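Local coordinates for cleavage stimulation factor 77 (Encephalitozoon cuniculi, PDB 2UY1), which probably binds mRNA in the nucleus and, as in its relatives, probably takes part in mRNA 3'-end processing through a helical-repeat fold, at residues E230-V235 with L254-E259; L248-G253 with A260-L265; S345-H350 with K378-T383. All blocks are in the same frame, centred on the assembly; numbering follows the deposited sequence.

Interaction 1 (E230-V235 with L254-E259); sequences EKAKKV and LVMDEE
A lysine side chain grips the end of a helix here: Lys233, on helix 229-242, reaches across to Met256 and Glu258, where helix 247-255 breaks into a loop. With CG anti to the backbone N (chi1 -176°) and the chain extended beyond, Lys233 spans the gap and holds two oxygens at its ammonium end. NZ donates to Met256 O at 2.8 Å, lying in the carbonyl plane with a C=O...N angle of 159°. It also forms a short salt bridge, 2.6 Å from NZ to Glu258 OE2, met on the anti side of the carboxylate and 17° out of its plane. The two side chains of that bridge cross at about a right angle. Behind the polar grip, Met256 runs past Lys233 in the opposite direction, its SD 3.9 Å from Lys233 CB, and its methyl CE meets Ala232 CB at 3.8 Å. These apolar atoms form the buried side, where Ser220 of helix 213-225 touches both Ala232 and Met256. Asp257, left-handed in phi and psi, lies between Met256 and Glu258, and Asp257 OD1 bonds Tyr295 OH of helix 282-300. The helix dipole would probably make the Met256 oxygen more attractive to the ammonium group. The result is a lysine of one helix bonded to a main-chain carbonyl where the next helix ends, within a HAT-type superhelix.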
ATOM      1  N   GLU B 230     -29.429  32.465  -0.596  1.00 32.07           N
ATOM      2  CA  GLU B 230     -29.361  33.473  -1.651  1.00 32.58           C
ATOM      3  C   GLU B 230     -28.087  34.339  -1.524  1.00 32.34           C
ATOM      4  O   GLU B 230     -27.402  34.578  -2.519  1.00 30.64           O
ATOM      5  CB  GLU B 230     -30.640  34.327  -1.674  1.00 33.31           C
ATOM      6  CG  GLU B 230     -31.789  33.665  -2.416  1.00 37.94           C
ATOM      7  CD  GLU B 230     -33.166  34.185  -1.973  1.00 47.33           C
ATOM      8  OE1 GLU B 230     -33.584  35.292  -2.421  1.00 49.83           O
ATOM      9  OE2 GLU B 230     -33.838  33.484  -1.178  1.00 47.14           O
ATOM     10  N   LYS B 231     -27.766  34.787  -0.304  1.00 31.58           N
ATOM     11  CA  LYS B 231     -26.499  35.507  -0.068  1.00 32.57           C
ATOM     12  C   LYS B 231     -25.306  34.588  -0.339  1.00 31.18           C
ATOM     13  O   LYS B 231     -24.321  35.018  -0.917  1.00 30.98           O
ATOM     14  CB  LYS B 231     -26.445  36.137   1.344  1.00 32.89           C
ATOM     15  CG  LYS B 231     -25.279  37.127   1.576  1.00 35.39           C
ATOM     16  CD  LYS B 231     -25.428  37.971   2.880  1.00 35.83           C
ATOM     17  CE  LYS B 231     -24.070  38.517   3.389  1.00 38.10           C
ATOM     18  NZ  LYS B 231     -22.999  38.853   2.307  1.00 40.86           N
ATOM     19  N   ALA B 232     -25.414  33.309   0.026  1.00 30.82           N
ATOM     20  CA  ALA B 232     -24.329  32.345  -0.248  1.00 30.57           C
ATOM     21  C   ALA B 232     -24.003  32.235  -1.745  1.00 30.11           C
ATOM     22  O   ALA B 232     -22.822  32.164  -2.126  1.00 28.47           O
ATOM     23  CB  ALA B 232     -24.678  30.961   0.319  1.00 29.92           C
ATOM     24  N   LYS B 233     -25.052  32.207  -2.586  1.00 30.69           N
ATOM     25  CA  LYS B 233     -24.897  32.002  -4.048  1.00 30.50           C
ATOM     26  C   LYS B 233     -24.146  33.145  -4.663  1.00 31.37           C
ATOM     27  O   LYS B 233     -23.362  32.974  -5.582  1.00 31.42           O
ATOM     28  CB  LYS B 233     -26.269  31.882  -4.739  1.00 31.91           C
ATOM     29  CG  LYS B 233     -26.207  31.557  -6.269  1.00 29.57           C
ATOM     30  CD  LYS B 233     -27.541  30.964  -6.749  1.00 29.62           C
ATOM     31  CE  LYS B 233     -27.560  30.568  -8.221  1.00 28.29           C
ATOM     32  NZ  LYS B 233     -28.677  29.561  -8.574  1.00 23.49           N
ATOM     33  N   LYS B 234     -24.391  34.333  -4.131  1.00 31.69           N
ATOM     34  CA  LYS B 234     -23.731  35.521  -4.594  1.00 31.27           C
ATOM     35  C   LYS B 234     -22.258  35.508  -4.212  1.00 30.05           C
ATOM     36  O   LYS B 234     -21.414  35.893  -5.029  1.00 28.75           O
ATOM     37  CB  LYS B 234     -24.471  36.789  -4.106  1.00 32.26           C
ATOM     38  CG  LYS B 234     -25.686  37.144  -4.997  1.00 34.87           C
ATOM     39  CD  LYS B 234     -27.062  36.962  -4.334  1.00 37.59           C
ATOM     40  CE  LYS B 234     -28.126  37.930  -4.937  1.00 37.52           C
ATOM     41  NZ  LYS B 234     -29.573  37.502  -4.671  1.00 40.12           N
ATOM     42  N   VAL B 235     -21.958  35.042  -2.988  1.00 29.12           N
ATOM     43  CA  VAL B 235     -20.543  34.888  -2.489  1.00 28.41           C
ATOM     44  C   VAL B 235     -19.740  33.903  -3.388  1.00 27.34           C
ATOM     45  O   VAL B 235     -18.560  34.119  -3.640  1.00 27.60           O
ATOM     46  CB  VAL B 235     -20.479  34.398  -0.993  1.00 28.86           C
ATOM     47  CG1 VAL B 235     -19.033  34.125  -0.544  1.00 26.84           C
ATOM     48  CG2 VAL B 235     -21.111  35.400  -0.041  1.00 27.55           C
ATOM     49  N   LEU B 254     -23.650  22.133  -8.285  1.00 20.27           N
ATOM     50  CA  LEU B 254     -24.409  21.190  -7.494  1.00 21.41           C
ATOM     51  C   LEU B 254     -25.218  21.812  -6.352  1.00 22.21           C
ATOM     52  O   LEU B 254     -26.358  21.428  -6.132  1.00 23.35           O
ATOM     53  CB  LEU B 254     -23.500  20.069  -6.953  1.00 22.35           C
ATOM     54  CG  LEU B 254     -24.202  18.901  -6.233  1.00 21.47           C
ATOM     55  CD1 LEU B 254     -25.215  18.126  -7.090  1.00 18.84           C
ATOM     56  CD2 LEU B 254     -23.089  17.973  -5.633  1.00 23.27           C
ATOM     57  N   VAL B 255     -24.605  22.677  -5.574  1.00 22.15           N
ATOM     58  CA  VAL B 255     -25.219  23.130  -4.309  1.00 23.45           C
ATOM     59  C   VAL B 255     -26.219  24.274  -4.596  1.00 24.51           C
ATOM     60  O   VAL B 255     -27.268  24.398  -3.941  1.00 24.05           O
ATOM     61  CB  VAL B 255     -24.118  23.602  -3.325  1.00 22.24           C
ATOM     62  CG1 VAL B 255     -24.651  24.520  -2.203  1.00 22.22           C
ATOM     63  CG2 VAL B 255     -23.356  22.394  -2.737  1.00 24.91           C
ATOM     64  N   MET B 256     -25.877  25.075  -5.597  1.00 26.15           N
ATOM     65  CA  MET B 256     -26.703  26.240  -5.982  1.00 27.19           C
ATOM     66  C   MET B 256     -27.573  26.000  -7.217  1.00 28.21           C
ATOM     67  O   MET B 256     -28.192  26.959  -7.701  1.00 29.46           O
ATOM     68  CB  MET B 256     -25.802  27.433  -6.239  1.00 26.23           C
ATOM     69  CG  MET B 256     -24.802  27.639  -5.166  1.00 26.56           C
ATOM     70  SD  MET B 256     -25.638  28.150  -3.701  1.00 25.74           S
ATOM     71  CE  MET B 256     -24.264  28.469  -2.585  1.00 27.25           C
ATOM     72  N   ASP B 257     -27.620  24.758  -7.708  1.00 27.71           N
ATOM     73  CA  ASP B 257     -28.551  24.296  -8.734  1.00 27.18           C
ATOM     74  C   ASP B 257     -28.396  25.034 -10.078  1.00 27.02           C
ATOM     75  O   ASP B 257     -29.372  25.555 -10.641  1.00 25.78           O
ATOM     76  CB  ASP B 257     -29.991  24.403  -8.213  1.00 29.34           C
ATOM     77  CG  ASP B 257     -30.997  23.621  -9.052  1.00 32.37           C
ATOM     78  OD1 ASP B 257     -30.565  22.850  -9.926  1.00 33.33           O
ATOM     79  OD2 ASP B 257     -32.234  23.800  -8.846  1.00 34.43           O
ATOM     80  N   GLU B 258     -27.179  25.002 -10.618  1.00 25.98           N
ATOM     81  CA  GLU B 258     -26.868  25.696 -11.889  1.00 25.32           C
ATOM     82  C   GLU B 258     -26.194  24.776 -12.935  1.00 26.08           C
ATOM     83  O   GLU B 258     -24.945  24.807 -13.069  1.00 26.09           O
ATOM     84  CB  GLU B 258     -25.987  26.896 -11.606  1.00 25.73           C
ATOM     85  CG  GLU B 258     -26.659  28.027 -10.872  1.00 23.86           C
ATOM     86  CD  GLU B 258     -27.705  28.787 -11.729  1.00 26.71           C
ATOM     87  OE1 GLU B 258     -27.497  28.926 -12.981  1.00 24.12           O
ATOM     88  OE2 GLU B 258     -28.714  29.227 -11.132  1.00 23.95           O
ATOM     89  N   GLU B 259     -27.008  24.009 -13.692  1.00 25.51           N
ATOM     90  CA  GLU B 259     -26.523  22.978 -14.652  1.00 26.57           C
ATOM     91  C   GLU B 259     -25.637  23.558 -15.741  1.00 26.98           C
ATOM     92  O   GLU B 259     -24.850  22.837 -16.376  1.00 27.91           O
ATOM     93  CB  GLU B 259     -27.704  22.209 -15.291  1.00 28.01           C
ATOM     94  CG  GLU B 259     -27.319  20.848 -15.850  1.00 24.32           C
ATOM     95  CD  GLU B 259     -28.447  19.989 -16.398  1.00 26.93           C
ATOM     96  OE1 GLU B 259     -29.647  20.222 -16.114  1.00 30.29           O
ATOM     97  OE2 GLU B 259     -28.118  19.009 -17.110  1.00 26.99           O
TER

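Interaction 2 (L248-G253 with A260-L265); sequences LSLYYG and AVYGDL
Val261 packs tightest in this contact, fitting its two methyls against Ser249, Tyr252 and Gly253. CG2 lies 3.4 Å from Ser249 O and 3.6 Å from Gly253 CA, an approach made easy by the missing side chain of Gly253. Tyr262 OH packs closely on the same glycine. CG1 of Val261 meets the ring of Tyr252 at its edge, near the ring plane, with Tyr252 CD2 3.4 Å away. One turn further on, Leu265 CD2 presses on Ser249 CB at 3.5 Å. CG2 of Val261 also sits 4.0 Å above the ring of Tyr262, over its centre, so the valine wedges between the opposing helix and its own neighbour's ring.

The fit is looser where Leu250 CD2 comes at the edge of the buried Tyr262 ring, 4.3 Å from Tyr262 CE1, and no direct hydrogen bond crosses the contact. Instead a water, in the plane of the ring, links Tyr262 OH to Leu250 O, donating to that carbonyl at 2.6 Å. His292 meets the Tyr262 ring at a small interplanar angle. The more open side lies by the partly exposed Val261, Leu265 and Tyr252, the last tying its OH to Glu237. With axes 9.4 Å apart and running at 146° to each other, the two segments form a roughly antiparallel helical hairpin, the building style of alpha-helical repeat proteins such as the TPR and HAT families.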
ATOM      1  N   LEU B 248     -14.953  25.556  -6.988  1.00 24.51           N
ATOM      2  CA  LEU B 248     -16.065  26.469  -6.698  1.00 25.26           C
ATOM      3  C   LEU B 248     -17.135  26.423  -7.752  1.00 24.99           C
ATOM      4  O   LEU B 248     -18.282  26.675  -7.440  1.00 25.71           O
ATOM      5  CB  LEU B 248     -15.586  27.940  -6.498  1.00 25.08           C
ATOM      6  CG  LEU B 248     -15.154  28.420  -5.122  1.00 24.43           C
ATOM      7  CD1 LEU B 248     -14.919  29.924  -5.192  1.00 29.73           C
ATOM      8  CD2 LEU B 248     -16.154  28.157  -4.032  1.00 22.40           C
ATOM      9  N   SER B 249     -16.773  26.091  -9.000  1.00 25.81           N
ATOM     10  CA  SER B 249     -17.785  25.895 -10.057  1.00 25.57           C
ATOM     11  C   SER B 249     -18.577  24.613  -9.878  1.00 25.46           C
ATOM     12  O   SER B 249     -19.788  24.589 -10.157  1.00 25.51           O
ATOM     13  CB  SER B 249     -17.156  25.968 -11.453  1.00 26.32           C
ATOM     14  OG  SER B 249     -16.526  27.256 -11.647  1.00 29.26           O
ATOM     15  N   LEU B 250     -17.895  23.543  -9.447  1.00 23.17           N
ATOM     16  CA  LEU B 250     -18.551  22.274  -9.147  1.00 21.36           C
ATOM     17  C   LEU B 250     -19.525  22.368  -7.975  1.00 20.51           C
ATOM     18  O   LEU B 250     -20.648  21.813  -8.023  1.00 19.39           O
ATOM     19  CB  LEU B 250     -17.502  21.148  -8.919  1.00 21.98           C
ATOM     20  CG  LEU B 250     -16.561  20.762 -10.067  1.00 20.68           C
ATOM     21  CD1 LEU B 250     -15.861  19.437  -9.772  1.00 21.13           C
ATOM     22  CD2 LEU B 250     -17.283  20.627 -11.376  1.00 15.27           C
ATOM     23  N   TYR B 251     -19.084  23.057  -6.918  1.00 18.52           N
ATOM     24  CA  TYR B 251     -19.923  23.385  -5.792  1.00 18.93           C
ATOM     25  C   TYR B 251     -21.109  24.325  -6.172  1.00 18.71           C
ATOM     26  O   TYR B 251     -22.257  24.114  -5.801  1.00 17.95           O
ATOM     27  CB  TYR B 251     -19.027  24.035  -4.762  1.00 18.74           C
ATOM     28  CG  TYR B 251     -19.697  24.584  -3.514  1.00 20.06           C
ATOM     29  CD1 TYR B 251     -19.934  23.743  -2.400  1.00 20.80           C
ATOM     30  CD2 TYR B 251     -20.019  25.939  -3.398  1.00 17.16           C
ATOM     31  CE1 TYR B 251     -20.513  24.239  -1.224  1.00 19.88           C
ATOM     32  CE2 TYR B 251     -20.617  26.436  -2.182  1.00 18.97           C
ATOM     33  CZ  TYR B 251     -20.842  25.581  -1.120  1.00 17.67           C
ATOM     34  OH  TYR B 251     -21.401  26.049   0.060  1.00 21.07           O
ATOM     35  N   TYR B 252     -20.813  25.378  -6.904  1.00 20.80           N
ATOM     36  CA  TYR B 252     -21.879  26.195  -7.546  1.00 20.70           C
ATOM     37  C   TYR B 252     -22.874  25.343  -8.367  1.00 21.15           C
ATOM     38  O   TYR B 252     -24.048  25.377  -8.119  1.00 21.01           O
ATOM     39  CB  TYR B 252     -21.194  27.265  -8.429  1.00 22.66           C
ATOM     40  CG  TYR B 252     -22.131  28.381  -8.957  1.00 25.69           C
ATOM     41  CD1 TYR B 252     -22.752  29.280  -8.082  1.00 25.02           C
ATOM     42  CD2 TYR B 252     -22.344  28.543 -10.335  1.00 27.05           C
ATOM     43  CE1 TYR B 252     -23.621  30.299  -8.584  1.00 27.29           C
ATOM     44  CE2 TYR B 252     -23.190  29.546 -10.847  1.00 26.14           C
ATOM     45  CZ  TYR B 252     -23.827  30.423  -9.973  1.00 28.30           C
ATOM     46  OH  TYR B 252     -24.660  31.450 -10.498  1.00 29.13           O
ATOM     47  N   GLY B 253     -22.421  24.509  -9.290  1.00 21.12           N
ATOM     48  CA  GLY B 253     -23.388  23.745 -10.080  1.00 20.10           C
ATOM     49  C   GLY B 253     -24.278  22.898  -9.182  1.00 21.21           C
ATOM     50  O   GLY B 253     -25.503  22.938  -9.268  1.00 18.86           O
ATOM     51  N   ALA B 260     -25.755  24.868 -15.971  1.00 27.38           N
ATOM     52  CA  ALA B 260     -25.022  25.531 -17.082  1.00 25.88           C
ATOM     53  C   ALA B 260     -23.515  25.498 -16.919  1.00 25.43           C
ATOM     54  O   ALA B 260     -22.756  25.605 -17.912  1.00 23.94           O
ATOM     55  CB  ALA B 260     -25.487  27.001 -17.283  1.00 24.73           C
ATOM     56  N   VAL B 261     -23.071  25.358 -15.670  1.00 25.18           N
ATOM     57  CA  VAL B 261     -21.631  25.397 -15.384  1.00 25.62           C
ATOM     58  C   VAL B 261     -20.854  24.274 -16.052  1.00 25.02           C
ATOM     59  O   VAL B 261     -19.720  24.469 -16.512  1.00 23.55           O
ATOM     60  CB  VAL B 261     -21.297  25.596 -13.840  1.00 27.77           C
ATOM     61  CG1 VAL B 261     -22.131  26.789 -13.277  1.00 25.12           C
ATOM     62  CG2 VAL B 261     -21.492  24.321 -13.039  1.00 24.73           C
ATOM     63  N   TYR B 262     -21.486  23.118 -16.165  1.00 25.50           N
ATOM     64  CA  TYR B 262     -20.847  21.960 -16.741  1.00 26.32           C
ATOM     65  C   TYR B 262     -20.541  22.182 -18.216  1.00 28.04           C
ATOM     66  O   TYR B 262     -19.394  21.961 -18.643  1.00 29.05           O
ATOM     67  CB  TYR B 262     -21.707  20.733 -16.501  1.00 25.65           C
ATOM     68  CG  TYR B 262     -22.052  20.574 -15.020  1.00 22.16           C
ATOM     69  CD1 TYR B 262     -21.047  20.309 -14.086  1.00 17.58           C
ATOM     70  CD2 TYR B 262     -23.373  20.682 -14.564  1.00 18.60           C
ATOM     71  CE1 TYR B 262     -21.346  20.195 -12.708  1.00 21.10           C
ATOM     72  CE2 TYR B 262     -23.692  20.547 -13.191  1.00 16.92           C
ATOM     73  CZ  TYR B 262     -22.665  20.295 -12.295  1.00 22.14           C
ATOM     74  OH  TYR B 262     -22.929  20.149 -10.984  1.00 23.64           O
ATOM     75  N   GLY B 263     -21.537  22.661 -18.981  1.00 29.69           N
ATOM     76  CA  GLY B 263     -21.339  22.940 -20.415  1.00 29.88           C
ATOM     77  C   GLY B 263     -20.395  24.100 -20.604  1.00 30.23           C
ATOM     78  O   GLY B 263     -19.545  24.068 -21.489  1.00 30.02           O
ATOM     79  N   ASP B 264     -20.569  25.160 -19.812  1.00 31.32           N
ATOM     80  CA  ASP B 264     -19.741  26.371 -19.950  1.00 32.77           C
ATOM     81  C   ASP B 264     -18.260  26.082 -19.715  1.00 33.50           C
ATOM     82  O   ASP B 264     -17.395  26.554 -20.452  1.00 34.19           O
ATOM     83  CB  ASP B 264     -20.184  27.486 -18.984  1.00 32.38           C
ATOM     84  CG  ASP B 264     -21.531  28.133 -19.370  1.00 35.63           C
ATOM     85  OD1 ASP B 264     -22.186  27.758 -20.405  1.00 36.33           O
ATOM     86  OD2 ASP B 264     -21.932  29.021 -18.586  1.00 38.32           O
ATOM     87  N   LEU B 265     -17.970  25.339 -18.649  1.00 32.93           N
ATOM     88  CA  LEU B 265     -16.590  24.914 -18.358  1.00 33.05           C
ATOM     89  C   LEU B 265     -16.003  23.910 -19.353  1.00 32.65           C
ATOM     90  O   LEU B 265     -14.805  23.864 -19.554  1.00 33.30           O
ATOM     91  CB  LEU B 265     -16.489  24.385 -16.919  1.00 32.02           C
ATOM     92  CG  LEU B 265     -15.632  25.287 -16.024  1.00 33.04           C
ATOM     93  CD1 LEU B 265     -15.875  26.747 -16.317  1.00 29.09           C
ATOM     94  CD2 LEU B 265     -15.825  24.960 -14.551  1.00 31.44           C
TER
HETATM   95  O   HOH W   1     -20.856  19.612  -9.338  1.00 18.23           O

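Interaction 3 (S345-H350 with K378-T383); sequences SGLLKH and KRLEKT
Leu347 swings CG away from its backbone N (chi1 -167°), which carries the CD2 methyl out from helix 337-349 toward Leu380 and Arg379. Leu380 answers with CG opposite its carbonyl carbon (chi1 -62°), and the two branches meet methyl to methyl, Leu347 CD2 to Leu380 CD2 at 3.9 Å, the side chains crossing at a slant. In Arg379 a kink at chi3 turns the guanidinium as the chain reaches out toward Leu347, and the two side chains run past each other in opposite senses. There Arg379 NH2 comes 4.2 Å from Leu347 CD2, and no hydrogen bond forms. This is a sparse contact that buries just 83 Å², and the nearest CA atoms, of Leu347 and Leu380, are 10.4 Å apart. It joins the C-terminal ends of helices 337-349 and 370-379, two helices separated along the chain by helix 354-367, in the solenoid of paired helices that characterises the HAT domain. Lys357 of that intervening helix touches both leucines. Beyond Leu380 the chain is pinned from within: Lys382 NZ curls back to donate to Leu380 O at 2.7 Å, and it also bonds Phe377 O, while Lys382 makes a cation-pi contact with the Phe377 ring.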
ATOM      1  N   SER B 345     -17.617  -1.796 -22.865  1.00 25.52           N
ATOM      2  CA  SER B 345     -17.612  -0.603 -23.785  1.00 24.99           C
ATOM      3  C   SER B 345     -16.438   0.288 -23.610  1.00 24.79           C
ATOM      4  O   SER B 345     -15.802   0.682 -24.577  1.00 24.70           O
ATOM      5  CB  SER B 345     -18.793   0.280 -23.502  1.00 24.65           C
ATOM      6  OG  SER B 345     -19.945  -0.454 -23.744  1.00 26.65           O
ATOM      7  N   GLY B 346     -16.162   0.651 -22.363  1.00 25.16           N
ATOM      8  CA  GLY B 346     -15.052   1.506 -22.068  1.00 25.90           C
ATOM      9  C   GLY B 346     -13.725   0.931 -22.445  1.00 26.19           C
ATOM     10  O   GLY B 346     -12.848   1.662 -22.794  1.00 26.43           O
ATOM     11  N   LEU B 347     -13.591  -0.380 -22.329  1.00 28.12           N
ATOM     12  CA  LEU B 347     -12.374  -1.100 -22.684  1.00 30.52           C
ATOM     13  C   LEU B 347     -12.182  -1.185 -24.196  1.00 31.72           C
ATOM     14  O   LEU B 347     -11.046  -1.158 -24.668  1.00 32.28           O
ATOM     15  CB  LEU B 347     -12.440  -2.494 -22.070  1.00 30.70           C
ATOM     16  CG  LEU B 347     -11.254  -3.412 -21.978  1.00 31.97           C
ATOM     17  CD1 LEU B 347     -10.032  -2.654 -21.362  1.00 34.29           C
ATOM     18  CD2 LEU B 347     -11.694  -4.579 -21.154  1.00 34.24           C
ATOM     19  N   LEU B 348     -13.282  -1.300 -24.940  1.00 32.56           N
ATOM     20  CA  LEU B 348     -13.269  -1.090 -26.401  1.00 33.94           C
ATOM     21  C   LEU B 348     -12.756   0.303 -26.818  1.00 34.21           C
ATOM     22  O   LEU B 348     -11.921   0.412 -27.716  1.00 34.31           O
ATOM     23  CB  LEU B 348     -14.649  -1.342 -27.007  1.00 34.38           C
ATOM     24  CG  LEU B 348     -15.320  -2.706 -26.824  1.00 34.93           C
ATOM     25  CD1 LEU B 348     -16.810  -2.569 -27.032  1.00 40.00           C
ATOM     26  CD2 LEU B 348     -14.753  -3.765 -27.752  1.00 39.75           C
ATOM     27  N   LYS B 349     -13.245   1.367 -26.175  1.00 34.26           N
ATOM     28  CA  LYS B 349     -12.701   2.704 -26.427  1.00 33.75           C
ATOM     29  C   LYS B 349     -11.256   2.890 -25.989  1.00 33.59           C
ATOM     30  O   LYS B 349     -10.502   3.589 -26.671  1.00 34.56           O
ATOM     31  CB  LYS B 349     -13.555   3.810 -25.814  1.00 35.23           C
ATOM     32  CG  LYS B 349     -15.017   3.832 -26.254  1.00 36.76           C
ATOM     33  CD  LYS B 349     -15.300   4.485 -27.635  1.00 41.75           C
ATOM     34  CE  LYS B 349     -16.833   4.329 -27.991  1.00 39.81           C
ATOM     35  NZ  LYS B 349     -17.301   5.252 -29.073  1.00 40.22           N
ATOM     36  N   HIS B 350     -10.874   2.318 -24.840  1.00 31.56           N
ATOM     37  CA  HIS B 350      -9.535   2.561 -24.257  1.00 30.40           C
ATOM     38  C   HIS B 350      -8.849   1.215 -24.031  1.00 30.57           C
ATOM     39  O   HIS B 350      -8.727   0.768 -22.887  1.00 28.86           O
ATOM     40  CB  HIS B 350      -9.644   3.391 -22.956  1.00 30.05           C
ATOM     41  CG  HIS B 350     -10.267   4.738 -23.174  1.00 29.59           C
ATOM     42  ND1 HIS B 350      -9.752   5.882 -23.679  1.00 28.06           N
ATOM     43  CD2 HIS B 350     -11.602   4.985 -22.945  1.00 29.75           C
ATOM     44  CE1 HIS B 350     -10.777   6.801 -23.730  1.00 28.69           C
ATOM     45  NE2 HIS B 350     -11.880   6.236 -23.274  1.00 29.99           N
ATOM     46  N   LYS B 378      -8.426 -14.065 -17.961  1.00 21.99           N
ATOM     47  CA  LYS B 378      -7.846 -14.880 -19.051  1.00 23.49           C
ATOM     48  C   LYS B 378      -7.533 -14.108 -20.335  1.00 24.05           C
ATOM     49  O   LYS B 378      -6.477 -14.299 -20.901  1.00 25.19           O
ATOM     50  CB  LYS B 378      -8.685 -16.116 -19.369  1.00 21.92           C
ATOM     51  CG  LYS B 378      -8.657 -17.200 -18.294  1.00 26.42           C
ATOM     52  CD  LYS B 378      -9.796 -18.190 -18.505  1.00 25.94           C
ATOM     53  CE  LYS B 378      -9.813 -19.282 -17.477  1.00 28.89           C
ATOM     54  NZ  LYS B 378     -11.288 -19.697 -17.237  1.00 30.19           N
ATOM     55  N   ARG B 379      -8.398 -13.172 -20.695  1.00 24.95           N
ATOM     56  CA  ARG B 379      -8.261 -12.268 -21.853  1.00 25.68           C
ATOM     57  C   ARG B 379      -7.373 -11.023 -21.706  1.00 26.71           C
ATOM     58  O   ARG B 379      -7.025 -10.387 -22.728  1.00 26.59           O
ATOM     59  CB  ARG B 379      -9.614 -11.656 -22.140  1.00 27.26           C
ATOM     60  CG  ARG B 379     -10.737 -12.598 -22.376  1.00 28.78           C
ATOM     61  CD  ARG B 379     -11.989 -11.726 -22.474  1.00 34.60           C
ATOM     62  NE  ARG B 379     -11.578 -10.440 -22.953  1.00 33.16           N
ATOM     63  CZ  ARG B 379     -12.190  -9.266 -22.760  1.00 34.91           C
ATOM     64  NH1 ARG B 379     -13.300  -9.175 -22.065  1.00 32.96           N
ATOM     65  NH2 ARG B 379     -11.659  -8.168 -23.310  1.00 31.72           N
ATOM     66  N   LEU B 380      -7.117 -10.588 -20.477  1.00 25.21           N
ATOM     67  CA  LEU B 380      -6.414  -9.324 -20.291  1.00 25.44           C
ATOM     68  C   LEU B 380      -4.942  -9.488 -19.914  1.00 25.28           C
ATOM     69  O   LEU B 380      -4.534 -10.563 -19.446  1.00 23.91           O
ATOM     70  CB  LEU B 380      -7.074  -8.496 -19.180  1.00 26.28           C
ATOM     71  CG  LEU B 380      -8.503  -7.964 -19.180  1.00 26.43           C
ATOM     72  CD1 LEU B 380      -8.724  -7.431 -17.778  1.00 28.65           C
ATOM     73  CD2 LEU B 380      -8.745  -6.888 -20.260  1.00 30.48           C
ATOM     74  N   GLU B 381      -4.176  -8.396 -20.116  1.00 23.84           N
ATOM     75  CA  GLU B 381      -2.879  -8.206 -19.538  1.00 24.57           C
ATOM     76  C   GLU B 381      -3.102  -7.723 -18.100  1.00 23.14           C
ATOM     77  O   GLU B 381      -4.161  -7.193 -17.804  1.00 23.32           O
ATOM     78  CB  GLU B 381      -2.120  -7.145 -20.316  1.00 25.43           C
ATOM     79  CG  GLU B 381      -2.289  -7.276 -21.803  1.00 31.43           C
ATOM     80  CD  GLU B 381      -1.288  -6.457 -22.547  1.00 36.86           C
ATOM     81  OE1 GLU B 381      -0.227  -7.014 -22.906  1.00 41.43           O
ATOM     82  OE2 GLU B 381      -1.541  -5.263 -22.762  1.00 39.76           O
ATOM     83  N   LYS B 382      -2.129  -7.929 -17.236  1.00 20.81           N
ATOM     84  CA  LYS B 382      -2.338  -7.858 -15.792  1.00 20.57           C
ATOM     85  C   LYS B 382      -1.257  -7.097 -15.068  1.00 19.97           C
ATOM     86  O   LYS B 382      -0.063  -7.159 -15.417  1.00 20.78           O
ATOM     87  CB  LYS B 382      -2.459  -9.293 -15.256  1.00 20.87           C
ATOM     88  CG  LYS B 382      -3.514 -10.057 -16.052  1.00 22.05           C
ATOM     89  CD  LYS B 382      -3.635 -11.433 -15.721  1.00 19.99           C
ATOM     90  CE  LYS B 382      -3.115 -12.284 -16.739  1.00 17.83           C
ATOM     91  NZ  LYS B 382      -4.061 -12.626 -17.769  1.00 21.62           N
ATOM     92  N   THR B 383      -1.684  -6.325 -14.073  1.00 18.93           N
ATOM     93  CA  THR B 383      -0.806  -5.702 -13.141  1.00 19.16           C
ATOM     94  C   THR B 383      -0.491  -6.745 -12.066  1.00 18.86           C
ATOM     95  O   THR B 383      -1.178  -7.739 -12.012  1.00 18.05           O
ATOM     96  CB  THR B 383      -1.535  -4.475 -12.478  1.00 19.57           C
ATOM     97  OG1 THR B 383      -2.747  -4.949 -11.867  1.00 16.13           O
ATOM     98  CG2 THR B 383      -1.850  -3.368 -13.521  1.00 17.26           C
TER

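How the interactions relate
Following the chain from the N terminus, helix 229-242 is met first, and interaction 1 closes an 18-residue, mostly helical loop from 230-235 to the break after helix 247-255. Interaction 2 starts within that loop and ends beyond it, so the two cross: segments alternate and share helix 247-255, linking helices 229-242, 247-255 and 260-269. They touch directly, with Glu258 N probably bonded to Gly253 O and the Tyr252 ring packed on both Lys233 and Glu258. Interaction 3 follows in series, well down the superhelix, closing a 27-residue loop that holds helix 354-367 and most of helix 370-379; its nearest atoms stay about 18 Å from interaction 2 and about 21 Å from interaction 1.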